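Long-range contacts in predicted sugar phosphatases of the HAD superfamily (Cytophaga hutchinsonii, PDB 2HX1), which probably hydrolyses sugar phosphates with the help of a bound magnesium ion, as expected of a HAD-superfamily phosphatase: residues I86-I91 with A109-S114; I99-G104 with N134-L139; L229-T234 with D248-L253; D233-D238 with G255-D260. All coordinates share one frame; numbering follows the deposited sequence. Where two conformers were deposited one is given.

Contact 1 (I86-I91 with A109-S114); sequences ITKEYI and ANYLVS
Leu-112 and Lys-88 run alongside each other, head to tail, and the tight part of the contact is built round this leucine. Its CD2 packs against the root of the lysine, 3.6 Å from Lys-88 CA, while its CD1 is met by Ile-91 CD1 at 4.0 Å and by Thr-87 CG2 at 4.1 Å, both of those side chains crossing it at about a right angle. Met-119 of strand 117-121 and Leu-139, just after strand 133-138, also touch Leu-112.

The outer side, where Lys-88 and Tyr-111 are partly exposed, is held by one polar bond and one methylene over a ring, not by close packing all round. With CG anti to the backbone N (chi1 -169°), Lys-88 extends across the tyrosine and lays CD over one ring face, 3.9 Å from the centroid of Tyr-111, a CH-pi contact. A bend at chi4 (62°) turns NZ onto Tyr-111 O, 2.8 Å away in the carbonyl plane; this carbonyl belongs to the central peptide of the type I turn Asn-110 to Val-113. A serine in place of Lys-88 would probably leave the Tyr-111 carbonyl without its ammonium donor and uncover that ring face. One lysine thus joins helix 83-94 to the turn twice over, by charge at its end and by greasy methylenes along its length.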
loop_
_atom_site.group_PDB
_atom_site.type_symbol
_atom_site.label_atom_id
_atom_site.label_comp_id
_atom_site.label_asym_id
_atom_site.label_seq_id
_atom_site.Cartn_x
_atom_site.Cartn_y
_atom_site.Cartn_z
ATOM N N ILE A 86 4.895 -27.580 -1.995
ATOM C CA ILE A 86 5.822 -26.676 -2.625
ATOM C C ILE A 86 6.859 -26.224 -1.614
ATOM O O ILE A 86 8.066 -26.215 -1.898
ATOM C CB ILE A 86 5.156 -25.410 -3.198
ATOM C CG1 ILE A 86 4.055 -25.750 -4.207
ATOM C CG2 ILE A 86 6.231 -24.532 -3.855
ATOM C CD1 ILE A 86 3.227 -24.546 -4.597
ATOM N N THR A 87 6.388 -25.847 -0.433
ATOM C CA THR A 87 7.262 -25.416 0.644
ATOM C C THR A 87 8.323 -26.478 0.950
ATOM O O THR A 87 9.491 -26.164 1.053
ATOM C CB THR A 87 6.473 -25.178 1.909
ATOM O OG1 THR A 87 5.553 -24.110 1.694
ATOM C CG2 THR A 87 7.385 -24.832 3.066
ATOM N N LYS A 88 7.883 -27.717 1.112
ATOM C CA LYS A 88 8.752 -28.840 1.390
ATOM C C LYS A 88 9.833 -28.969 0.336
ATOM O O LYS A 88 10.998 -29.130 0.677
ATOM C CB LYS A 88 7.942 -30.146 1.438
ATOM C CG LYS A 88 8.695 -31.358 1.983
ATOM C CD LYS A 88 7.720 -32.324 2.686
ATOM C CE LYS A 88 8.412 -33.572 3.269
ATOM N NZ LYS A 88 9.420 -33.262 4.324
ATOM N N GLU A 89 9.447 -28.911 -0.939
ATOM C CA GLU A 89 10.415 -29.044 -2.031
ATOM C C GLU A 89 11.381 -27.877 -2.072
ATOM O O GLU A 89 12.546 -28.049 -2.457
ATOM C CB GLU A 89 9.728 -29.145 -3.404
ATOM C CG GLU A 89 8.895 -30.424 -3.606
ATOM N N TYR A 90 10.897 -26.690 -1.692
ATOM C CA TYR A 90 11.731 -25.492 -1.660
ATOM C C TYR A 90 12.787 -25.580 -0.578
ATOM O O TYR A 90 13.941 -25.272 -0.833
ATOM C CB TYR A 90 10.898 -24.225 -1.474
ATOM C CG TYR A 90 11.701 -22.954 -1.663
ATOM C CD1 TYR A 90 12.448 -22.407 -0.617
ATOM C CD2 TYR A 90 11.714 -22.302 -2.883
ATOM C CE1 TYR A 90 13.193 -21.231 -0.785
ATOM C CE2 TYR A 90 12.481 -21.154 -3.073
ATOM C CZ TYR A 90 13.208 -20.625 -2.017
ATOM O OH TYR A 90 13.922 -19.468 -2.192
ATOM N N ILE A 91 12.392 -26.023 0.617
ATOM C CA ILE A 91 13.324 -26.245 1.712
ATOM C C ILE A 91 14.369 -27.284 1.355
ATOM O O ILE A 91 15.562 -27.056 1.550
ATOM C CB ILE A 91 12.583 -26.672 2.988
ATOM C CG1 ILE A 91 11.777 -25.490 3.533
ATOM C CG2 ILE A 91 13.568 -27.148 4.060
ATOM C CD1 ILE A 91 10.802 -25.900 4.617
ATOM N N ALA A 109 4.545 -28.615 11.916
ATOM C CA ALA A 109 5.956 -28.681 11.528
ATOM C C ALA A 109 6.434 -30.082 11.125
ATOM O O ALA A 109 7.435 -30.202 10.442
ATOM C CB ALA A 109 6.791 -28.179 12.664
ATOM N N ASN A 110 5.722 -31.120 11.560
ATOM C CA ASN A 110 6.141 -32.525 11.373
ATOM C C ASN A 110 6.352 -32.952 9.914
ATOM O O ASN A 110 7.343 -33.613 9.566
ATOM C CB ASN A 110 5.125 -33.464 12.050
ATOM C CG ASN A 110 5.402 -33.671 13.555
ATOM O OD1 ASN A 110 6.504 -33.384 14.065
ATOM N ND2 ASN A 110 4.397 -34.199 14.264
ATOM N N TYR A 111 5.424 -32.550 9.062
ATOM C CA TYR A 111 5.509 -32.814 7.624
ATOM C C TYR A 111 6.802 -32.296 6.988
ATOM O O TYR A 111 7.262 -32.848 5.983
ATOM C CB TYR A 111 4.330 -32.136 6.921
ATOM C CG TYR A 111 4.231 -32.319 5.410
ATOM C CD1 TYR A 111 4.310 -33.599 4.814
ATOM C CD2 TYR A 111 3.978 -31.225 4.580
ATOM C CE1 TYR A 111 4.176 -33.770 3.408
ATOM C CE2 TYR A 111 3.832 -31.381 3.187
ATOM C CZ TYR A 111 3.947 -32.645 2.605
ATOM O OH TYR A 111 3.801 -32.762 1.236
ATOM N N LEU A 112 7.378 -31.225 7.535
ATOM C CA LEU A 112 8.572 -30.626 6.894
ATOM C C LEU A 112 9.879 -31.215 7.423
ATOM O O LEU A 112 10.946 -30.975 6.839
ATOM C CB LEU A 112 8.564 -29.098 7.025
ATOM C CG LEU A 112 7.463 -28.333 6.276
ATOM C CD1 LEU A 112 7.538 -26.844 6.633
ATOM C CD2 LEU A 112 7.594 -28.513 4.783
ATOM N N VAL A 113 9.796 -31.996 8.500
ATOM C CA VAL A 113 10.975 -32.678 9.067
ATOM C C VAL A 113 11.724 -33.463 7.971
ATOM O O VAL A 113 11.106 -34.111 7.109
ATOM C CB VAL A 113 10.519 -33.601 10.235
ATOM C CG1 VAL A 113 11.572 -34.621 10.619
ATOM C CG2 VAL A 113 10.112 -32.741 11.433
ATOM N N SER A 114 13.052 -33.358 7.970
ATOM C CA SER A 114 13.875 -34.062 6.980
ATOM C C SER A 114 15.330 -34.192 7.444
ATOM O O SER A 114 15.713 -33.641 8.484
ATOM C CB SER A 114 13.797 -33.350 5.622
ATOM O OG SER A 114 14.358 -32.059 5.695
#

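Contact 2 (I99-G104 with N134-L139); sequences IVAYLG and NALVLL
Ile-99, Ala-101 and Leu-103 turn their peptide groups toward strand 133-138 and share five hydrogen bonds with segment 134-139, in parallel register. Asn-134 N meets Ile-99 O almost head-on at 2.8 Å. Ala-101 is held at both ends: its N donates to Ala-135 O at 2.8 Å, and its O accepts from Val-137 N at 2.7 Å. Leu-103 repeats the scheme, its N reaching Val-137 O at 3.0 Å and its O taking Leu-139 N at 2.8 Å. The residues between them, Val-100 and Tyr-102, send their backbone bonds the other way, to Lys-118 and Leu-120 of strand 117-121 and to Val-122 just beyond it. Val-137 O also receives a CA-H from Tyr-102, with CA 3.1 Å from the oxygen. The one polar side chain at the start of segment 134-139 is provided for as well, since Asn-134 ND2 bonds to Gly-97 O.

Side chains pair on both faces. Leu-103 and Leu-138 lie side by side, CD1 to CD1 at 3.7 Å, on the face that helices 146-159 and 184-195 cover. On the other face, Tyr-102 CB packs on Val-137 CG2 at 3.6 Å, while CG, set between the backbone N and carbonyl carbon (chi1 70°), directs the ring away from strand 133-138. The five-stranded parallel sheet is separate from the metal-binding one, consistent with the cap domain of a HAD phosphatase. With the peptide groups paired with neighbouring strands in the plane of the sheet, both faces can be lined with apolar side chains and buried.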
loop_
_atom_site.group_PDB
_atom_site.type_symbol
_atom_site.label_atom_id
_atom_site.label_comp_id
_atom_site.label_asym_id
_atom_site.label_seq_id
_atom_site.Cartn_x
_atom_site.Cartn_y
_atom_site.Cartn_z
ATOM N N ILE A 99 19.024 -24.871 10.951
ATOM C CA ILE A 99 17.688 -24.872 11.559
ATOM C C ILE A 99 16.658 -24.144 10.635
ATOM O O ILE A 99 16.968 -23.119 10.033
ATOM C CB ILE A 99 17.728 -24.141 12.905
ATOM C CG1 ILE A 99 18.811 -24.726 13.820
ATOM C CG2 ILE A 99 16.352 -24.164 13.605
ATOM C CD1 ILE A 99 19.169 -23.761 14.970
ATOM N N VAL A 100 15.459 -24.700 10.504
ATOM C CA VAL A 100 14.313 -23.974 9.904
ATOM C C VAL A 100 13.420 -23.555 11.067
ATOM O O VAL A 100 12.964 -24.399 11.834
ATOM C CB VAL A 100 13.564 -24.851 8.845
ATOM C CG1 VAL A 100 12.256 -24.219 8.393
ATOM C CG2 VAL A 100 14.462 -25.087 7.621
ATOM N N ALA A 101 13.271 -22.243 11.268
ATOM C CA ALA A 101 12.423 -21.710 12.339
ATOM C C ALA A 101 10.961 -21.683 11.861
ATOM O O ALA A 101 10.683 -21.495 10.674
ATOM C CB ALA A 101 12.920 -20.325 12.770
ATOM N N TYR A 102 10.020 -21.933 12.754
ATOM C CA TYR A 102 8.634 -21.903 12.346
ATOM C C TYR A 102 7.726 -21.218 13.342
ATOM O O TYR A 102 7.981 -21.207 14.532
ATOM C CB TYR A 102 8.111 -23.313 12.045
ATOM C CG TYR A 102 7.942 -24.237 13.250
ATOM C CD1 TYR A 102 6.762 -24.247 13.974
ATOM C CD2 TYR A 102 8.962 -25.124 13.627
ATOM C CE1 TYR A 102 6.592 -25.109 15.060
ATOM C CE2 TYR A 102 8.808 -25.972 14.687
ATOM C CZ TYR A 102 7.622 -25.966 15.405
ATOM O OH TYR A 102 7.475 -26.808 16.463
ATOM N N LEU A 103 6.646 -20.671 12.800
ATOM C CA LEU A 103 5.533 -20.178 13.559
ATOM C C LEU A 103 4.351 -21.112 13.312
ATOM O O LEU A 103 3.849 -21.224 12.200
ATOM C CB LEU A 103 5.204 -18.722 13.175
ATOM C CG LEU A 103 6.139 -17.616 13.659
ATOM C CD1 LEU A 103 5.564 -16.251 13.305
ATOM C CD2 LEU A 103 6.449 -17.707 15.178
ATOM N N GLY A 104 3.934 -21.813 14.362
ATOM C CA GLY A 104 2.869 -22.813 14.247
ATOM C C GLY A 104 2.903 -23.793 15.400
ATOM O O GLY A 104 3.470 -23.491 16.452
ATOM N N ASN A 134 18.459 -20.965 8.941
ATOM C CA ASN A 134 18.643 -20.749 7.501
ATOM C C ASN A 134 17.343 -20.503 6.762
ATOM O O ASN A 134 17.348 -20.203 5.568
ATOM C CB ASN A 134 19.374 -21.956 6.916
ATOM C CG ASN A 134 20.766 -22.121 7.493
ATOM O OD1 ASN A 134 21.384 -21.162 7.947
ATOM N ND2 ASN A 134 21.248 -23.340 7.506
ATOM N N ALA A 135 16.221 -20.611 7.470
ATOM C CA ALA A 135 14.923 -20.259 6.888
ATOM C C ALA A 135 13.886 -20.089 7.989
ATOM O O ALA A 135 14.033 -20.603 9.113
ATOM C CB ALA A 135 14.436 -21.326 5.834
ATOM N N LEU A 136 12.827 -19.376 7.650
ATOM C CA LEU A 136 11.673 -19.218 8.523
ATOM C C LEU A 136 10.442 -19.663 7.753
ATOM O O LEU A 136 10.226 -19.191 6.638
ATOM C CB LEU A 136 11.517 -17.748 8.922
ATOM C CG LEU A 136 10.191 -17.353 9.576
ATOM C CD1 LEU A 136 10.091 -18.025 10.959
ATOM C CD2 LEU A 136 10.071 -15.831 9.665
ATOM N N VAL A 137 9.631 -20.539 8.341
ATOM C CA VAL A 137 8.311 -20.869 7.755
ATOM C C VAL A 137 7.154 -20.526 8.670
ATOM O O VAL A 137 7.192 -20.811 9.861
ATOM C CB VAL A 137 8.238 -22.335 7.327
ATOM C CG1 VAL A 137 9.272 -22.569 6.296
ATOM C CG2 VAL A 137 8.484 -23.278 8.511
ATOM N N LEU A 138 6.135 -19.889 8.108
ATOM C CA LEU A 138 4.872 -19.617 8.804
ATOM C C LEU A 138 3.835 -20.702 8.419
ATOM O O LEU A 138 3.513 -20.879 7.245
ATOM C CB LEU A 138 4.378 -18.194 8.483
ATOM C CG LEU A 138 4.735 -17.127 9.528
ATOM C CD1 LEU A 138 6.223 -17.223 9.842
ATOM C CD2 LEU A 138 4.362 -15.735 9.056
ATOM N N LEU A 139 3.373 -21.472 9.410
ATOM C CA LEU A 139 2.590 -22.706 9.139
ATOM C C LEU A 139 1.164 -22.679 9.705
ATOM O O LEU A 139 0.245 -23.254 9.101
ATOM C CB LEU A 139 3.299 -23.944 9.709
ATOM C CG LEU A 139 4.686 -24.281 9.155
ATOM C CD1 LEU A 139 5.312 -25.304 10.052
ATOM C CD2 LEU A 139 4.589 -24.812 7.716
#

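Contact 3 (L229-T234 with D248-L253); sequences LMVGDT and DTALVL. With MG (magnesium ion), chain E.
Met-230 and Gly-232 join strand 228-232 to Asp-248, Ala-250 and Val-252 by four hydrogen bonds, in parallel register, the axes of 229-232 and 248-252 lying 4.5 Å apart and inclined by 22°. On one face Leu-229, its CG anti to the backbone N (chi1 -175°), leans across so that CD1 touches Thr-249 C at 3.7 Å and Ala-250 CB at 4.0 Å. The Val-231 and Val-252 side chains cross at about a right angle, CG1 to CG1 4.0 Å. On the other face, covered by helix 235-245, selenomethionine Met-230 brings CB to Thr-249 CG2, and Leu-251 CD1 packs over Gly-232 O at 3.5 Å.

Just past the strand end, Asp-233 turns its carboxylate away from the partner strand. OD1 binds magnesium at 2.1 Å. Asp-233 OD2 accepts from the oxygen of water 1 at 2.7 Å, a water that is itself a metal ligand, and also from Asn-256 N. Asp-20 OD2, the carbonyl of Phe-22 and three waters complete six ligands. This is the beta-alpha-beta crossover 228-252 of the Rossmann-like HAD core, where an acidic residue at the carboxyl end of a strand in the parallel sheet reaches the metal of what is probably the active site.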
loop_
_atom_site.group_PDB
_atom_site.type_symbol
_atom_site.label_atom_id
_atom_site.label_comp_id
_atom_site.label_asym_id
_atom_site.label_seq_id
_atom_site.Cartn_x
_atom_site.Cartn_y
_atom_site.Cartn_z
ATOM N N LEU A 229 -11.916 -27.792 -14.805
ATOM C CA LEU A 229 -12.687 -26.738 -14.094
ATOM C C LEU A 229 -12.133 -26.479 -12.676
ATOM O O LEU A 229 -12.091 -27.391 -11.847
ATOM C CB LEU A 229 -14.164 -27.138 -14.041
ATOM C CG LEU A 229 -15.125 -26.116 -13.454
ATOM C CD1 LEU A 229 -15.104 -24.838 -14.266
ATOM C CD2 LEU A 229 -16.540 -26.681 -13.291
HETATM N N MSE A 230 -11.675 -25.250 -12.424
HETATM C CA MSE A 230 -11.256 -24.835 -11.080
HETATM C C MSE A 230 -12.465 -24.258 -10.377
HETATM O O MSE A 230 -13.054 -23.297 -10.855
HETATM C CB MSE A 230 -10.138 -23.780 -11.102
HETATM C CG MSE A 230 -9.871 -23.123 -9.716
HETATM SE SE MSE A 230 -8.899 -24.347 -8.559
HETATM C CE MSE A 230 -9.575 -24.085 -6.761
ATOM N N VAL A 231 -12.806 -24.820 -9.223
ATOM C CA VAL A 231 -14.000 -24.418 -8.454
ATOM C C VAL A 231 -13.576 -23.728 -7.167
ATOM O O VAL A 231 -12.885 -24.314 -6.324
ATOM C CB VAL A 231 -14.891 -25.678 -8.165
ATOM C CG1 VAL A 231 -16.115 -25.306 -7.349
ATOM C CG2 VAL A 231 -15.285 -26.367 -9.505
ATOM N N GLY A 232 -13.956 -22.471 -7.001
ATOM C CA GLY A 232 -13.555 -21.736 -5.797
ATOM C C GLY A 232 -14.500 -20.640 -5.352
ATOM O O GLY A 232 -15.397 -20.237 -6.103
ATOM N N ASP A 233 -14.281 -20.161 -4.130
ATOM C CA ASP A 233 -15.100 -19.083 -3.554
ATOM C C ASP A 233 -14.409 -17.732 -3.508
ATOM O O ASP A 233 -15.040 -16.734 -3.154
ATOM C CB ASP A 233 -15.590 -19.453 -2.154
ATOM C CG ASP A 233 -14.449 -19.616 -1.170
ATOM O OD1 ASP A 233 -13.486 -20.340 -1.517
ATOM O OD2 ASP A 233 -14.497 -19.006 -0.070
ATOM N N THR A 234 -13.134 -17.683 -3.886
ATOM C CA THR A 234 -12.307 -16.479 -3.760
ATOM C C THR A 234 -11.726 -16.059 -5.097
ATOM O O THR A 234 -11.041 -16.856 -5.748
ATOM C CB THR A 234 -11.178 -16.736 -2.759
ATOM O OG1 THR A 234 -11.757 -17.192 -1.533
ATOM C CG2 THR A 234 -10.336 -15.451 -2.493
ATOM N N ASP A 248 -10.773 -23.416 -17.039
ATOM C CA ASP A 248 -12.088 -22.772 -16.842
ATOM C C ASP A 248 -12.222 -22.649 -15.336
ATOM O O ASP A 248 -11.562 -23.374 -14.581
ATOM C CB ASP A 248 -13.238 -23.586 -17.408
ATOM C CG ASP A 248 -13.478 -23.326 -18.892
ATOM O OD1 ASP A 248 -12.695 -22.594 -19.536
ATOM O OD2 ASP A 248 -14.466 -23.879 -19.416
ATOM N N THR A 249 -13.050 -21.712 -14.916
ATOM C CA THR A 249 -13.284 -21.448 -13.527
ATOM C C THR A 249 -14.777 -21.317 -13.181
ATOM O O THR A 249 -15.552 -20.710 -13.914
ATOM C CB THR A 249 -12.527 -20.161 -13.085
ATOM O OG1 THR A 249 -12.955 -19.045 -13.888
ATOM C CG2 THR A 249 -11.031 -20.378 -13.211
ATOM N N ALA A 250 -15.142 -21.834 -12.017
ATOM C CA ALA A 250 -16.489 -21.676 -11.497
ATOM C C ALA A 250 -16.408 -21.048 -10.128
ATOM O O ALA A 250 -15.796 -21.613 -9.209
ATOM C CB ALA A 250 -17.232 -23.033 -11.443
ATOM N N LEU A 251 -16.960 -19.850 -10.013
ATOM C CA LEU A 251 -17.160 -19.188 -8.729
ATOM C C LEU A 251 -18.380 -19.787 -8.031
ATOM O O LEU A 251 -19.505 -19.728 -8.560
ATOM C CB LEU A 251 -17.432 -17.691 -8.902
ATOM C CG LEU A 251 -17.579 -16.951 -7.561
ATOM C CD1 LEU A 251 -16.235 -16.897 -6.781
ATOM C CD2 LEU A 251 -18.140 -15.560 -7.742
ATOM N N VAL A 252 -18.165 -20.323 -6.838
ATOM C CA VAL A 252 -19.296 -20.674 -5.957
ATOM C C VAL A 252 -19.572 -19.580 -4.941
ATOM O O VAL A 252 -18.694 -18.771 -4.612
ATOM C CB VAL A 252 -19.129 -22.016 -5.262
ATOM C CG1 VAL A 252 -19.271 -23.110 -6.287
ATOM C CG2 VAL A 252 -17.818 -22.089 -4.487
ATOM N N LEU A 253 -20.811 -19.535 -4.460
ATOM C CA LEU A 253 -21.247 -18.423 -3.617
ATOM C C LEU A 253 -21.368 -18.828 -2.131
ATOM O O LEU A 253 -21.976 -18.110 -1.329
ATOM C CB LEU A 253 -22.566 -17.858 -4.171
ATOM C CG LEU A 253 -22.508 -17.361 -5.629
ATOM C CD1 LEU A 253 -23.926 -17.078 -6.194
ATOM C CD2 LEU A 253 -21.580 -16.132 -5.751
HETATM MG MG MG E . -11.886 -21.019 -0.365
HETATM O O HOH W 1 -12.145 -19.731 1.140
HETATM O O HOH W 2 -10.586 -19.813 -1.580
HETATM O O HOH W 3 -10.234 -21.819 0.551
#

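Contact 4 (D233-D238 with G255-D260); sequences DTLHTD and GNTRID. With MG (magnesium ion), chain E.
The carboxylate of Asp-233 is met by the backbone of Asn-256: OD2 uses its anti lone pair, the one away from OD1, to accept from Asn-256 N at 2.8 Å, nearly straight at 171°. The amide of Asn-256 comes obliquely to the neighbouring Thr-234, its ND2 giving a bond of 2.8 Å to Thr-234 OG1, which sits 22° out of the amide plane. Within segment 233-238, Thr-234 CG2 lies over one face of the His-236 ring, offset toward the rim. Asn-256 holds CG beside its own backbone N (chi1 -73°), which brings ND2 to Thr-234 OG1 while N faces Asp-233 OD2. With a leucine in place of Asn-256, Thr-234 OG1 would probably lose this donor and be freer to turn, with water 2 left as its other partner.

Segment 233-238 has the Asp-Thr-x-x-x-Asp pattern of HAD motif IV. Its second acid, Asp-238, accepts from Thr-234 N on OD2 at 3.3 Å and takes a hydrogen bond from water 2, a magnesium ligand, while OD1 pairs with Lys-204. Gly-255 fits close to the first acid, its CA 3.4 Å from Asp-233 OD2. Thr-257 OG1 donates to Asp-233 O at 2.6 Å from 32° outside the carbonyl plane. The same Thr-257 OG1 accepts a hydrogen bond from water 4 at 2.8 Å, and that water in turn accepts from Leu-235 N at the start of helix 235-245.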
loop_
_atom_site.group_PDB
_atom_site.type_symbol
_atom_site.label_atom_id
_atom_site.label_comp_id
_atom_site.label_asym_id
_atom_site.label_seq_id
_atom_site.Cartn_x
_atom_site.Cartn_y
_atom_site.Cartn_z
ATOM N N ASP A 233 -14.281 -20.161 -4.130
ATOM C CA ASP A 233 -15.100 -19.083 -3.554
ATOM C C ASP A 233 -14.409 -17.732 -3.508
ATOM O O ASP A 233 -15.040 -16.734 -3.154
ATOM C CB ASP A 233 -15.590 -19.453 -2.154
ATOM C CG ASP A 233 -14.449 -19.616 -1.170
ATOM O OD1 ASP A 233 -13.486 -20.340 -1.517
ATOM O OD2 ASP A 233 -14.497 -19.006 -0.070
ATOM N N THR A 234 -13.134 -17.683 -3.886
ATOM C CA THR A 234 -12.307 -16.479 -3.760
ATOM C C THR A 234 -11.726 -16.059 -5.097
ATOM O O THR A 234 -11.041 -16.856 -5.748
ATOM C CB THR A 234 -11.178 -16.736 -2.759
ATOM O OG1 THR A 234 -11.757 -17.192 -1.533
ATOM C CG2 THR A 234 -10.336 -15.451 -2.493
ATOM N N LEU A 235 -12.025 -14.823 -5.506
ATOM C CA LEU A 235 -11.636 -14.316 -6.835
ATOM C C LEU A 235 -10.108 -14.225 -7.032
ATOM O O LEU A 235 -9.539 -14.664 -8.033
ATOM C CB LEU A 235 -12.287 -12.939 -7.092
ATOM C CG LEU A 235 -13.799 -13.009 -7.359
ATOM C CD1 LEU A 235 -14.515 -11.699 -7.100
ATOM C CD2 LEU A 235 -14.155 -13.485 -8.782
ATOM N N HIS A 236 -9.450 -13.652 -6.052
ATOM C CA HIS A 236 -8.076 -13.254 -6.224
ATOM C C HIS A 236 -7.122 -14.421 -6.028
ATOM O O HIS A 236 -5.941 -14.260 -6.293
ATOM C CB HIS A 236 -7.714 -12.090 -5.278
ATOM C CG HIS A 236 -8.232 -12.262 -3.889
ATOM N ND1 HIS A 236 -7.457 -12.761 -2.862
ATOM C CD2 HIS A 236 -9.464 -12.034 -3.363
ATOM C CE1 HIS A 236 -8.185 -12.818 -1.757
ATOM N NE2 HIS A 236 -9.405 -12.384 -2.035
ATOM N N THR A 237 -7.617 -15.590 -5.592
ATOM C CA THR A 237 -6.774 -16.774 -5.484
ATOM C C THR A 237 -7.217 -17.907 -6.468
ATOM O O THR A 237 -6.514 -18.247 -7.454
ATOM C CB THR A 237 -6.734 -17.334 -4.007
ATOM O OG1 THR A 237 -8.054 -17.636 -3.563
ATOM C CG2 THR A 237 -6.136 -16.341 -3.005
ATOM N N ASP A 238 -8.387 -18.480 -6.217
ATOM C CA ASP A 238 -8.930 -19.553 -7.062
ATOM C C ASP A 238 -9.232 -19.140 -8.512
ATOM O O ASP A 238 -8.822 -19.824 -9.446
ATOM C CB ASP A 238 -10.212 -20.116 -6.447
ATOM C CG ASP A 238 -10.046 -20.473 -4.990
ATOM O OD1 ASP A 238 -8.998 -21.070 -4.630
ATOM O OD2 ASP A 238 -10.943 -20.114 -4.200
ATOM N N GLY A 255 -18.935 -19.120 0.066
ATOM C CA GLY A 255 -17.747 -18.748 0.845
ATOM C C GLY A 255 -17.488 -17.262 0.861
ATOM O O GLY A 255 -18.400 -16.488 1.127
ATOM N N ASN A 256 -16.249 -16.864 0.563
ATOM C CA ASN A 256 -15.834 -15.464 0.612
ATOM C C ASN A 256 -16.592 -14.529 -0.305
ATOM O O ASN A 256 -16.616 -13.345 -0.054
ATOM C CB ASN A 256 -14.342 -15.299 0.274
ATOM C CG ASN A 256 -13.403 -15.776 1.391
ATOM O OD1 ASN A 256 -13.745 -15.780 2.585
ATOM N ND2 ASN A 256 -12.202 -16.193 0.992
ATOM N N THR A 257 -17.113 -15.005 -1.421
ATOM C CA THR A 257 -17.827 -14.104 -2.333
ATOM C C THR A 257 -19.322 -14.314 -2.080
ATOM O O THR A 257 -19.879 -15.317 -2.471
ATOM C CB THR A 257 -17.444 -14.321 -3.824
ATOM O OG1 THR A 257 -16.017 -14.409 -3.953
ATOM C CG2 THR A 257 -17.924 -13.154 -4.703
ATOM N N ARG A 258 -19.954 -13.396 -1.360
ATOM C CA ARG A 258 -21.384 -13.497 -1.085
ATOM C C ARG A 258 -22.169 -13.063 -2.312
ATOM O O ARG A 258 -21.689 -12.226 -3.099
ATOM C CB ARG A 258 -21.751 -12.640 0.124
ATOM C CG ARG A 258 -21.019 -13.087 1.409
ATOM C CD ARG A 258 -21.655 -12.576 2.702
ATOM N NE ARG A 258 -22.414 -11.336 2.499
ATOM C CZ ARG A 258 -23.732 -11.185 2.695
ATOM N NH1 ARG A 258 -24.496 -12.196 3.130
ATOM N NH2 ARG A 258 -24.291 -10.000 2.455
ATOM N N ILE A 259 -23.364 -13.624 -2.486
ATOM C CA ILE A 259 -24.183 -13.340 -3.674
ATOM C C ILE A 259 -24.466 -11.832 -3.905
ATOM O O ILE A 259 -24.423 -11.358 -5.051
ATOM C CB ILE A 259 -25.509 -14.185 -3.669
ATOM C CG1 ILE A 259 -26.242 -14.078 -5.003
ATOM C CG2 ILE A 259 -26.441 -13.753 -2.585
ATOM C CD1 ILE A 259 -27.375 -15.073 -5.156
ATOM N N ASP A 260 -24.729 -11.087 -2.822
ATOM C CA ASP A 260 -25.036 -9.658 -2.909
ATOM C C ASP A 260 -23.845 -8.838 -3.381
ATOM O O ASP A 260 -24.019 -7.715 -3.897
ATOM C CB ASP A 260 -25.516 -9.094 -1.550
ATOM C CG ASP A 260 -26.909 -9.617 -1.137
ATOM O OD1 ASP A 260 -27.638 -10.128 -2.008
ATOM O OD2 ASP A 260 -27.271 -9.537 0.065
HETATM MG MG MG E . -11.886 -21.019 -0.365
HETATM O O HOH W 1 -12.145 -19.731 1.140
HETATM O O HOH W 2 -10.586 -19.813 -1.580
HETATM O O HOH W 4 -13.629 -12.995 -3.757
HETATM O O HOH W 3 -10.234 -21.819 0.551
#

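Overall arrangement
Contacts 1 and 2 touch each other in one half of the molecule, and contacts 3 and 4 touch in the other, on the opposite side of the chain's centre. Contacts 2 and 3 are both buried parallel strand pairs, but in different sheets, with nearest atoms about 17 Å apart; their backbone chemistry is alike, yet only contact 3 runs into a metal ligand. Contact 1 is the least buried of the four: Ala-109 and Leu-112 rest on Tyr-102 and Leu-139 of contact 2, and Ile-91 on Val-137. Contact 4 shares Asp-233 and Thr-234 with contact 3 and is mostly polar, its side-chain, backbone and water bonds gathered beside the magnesium.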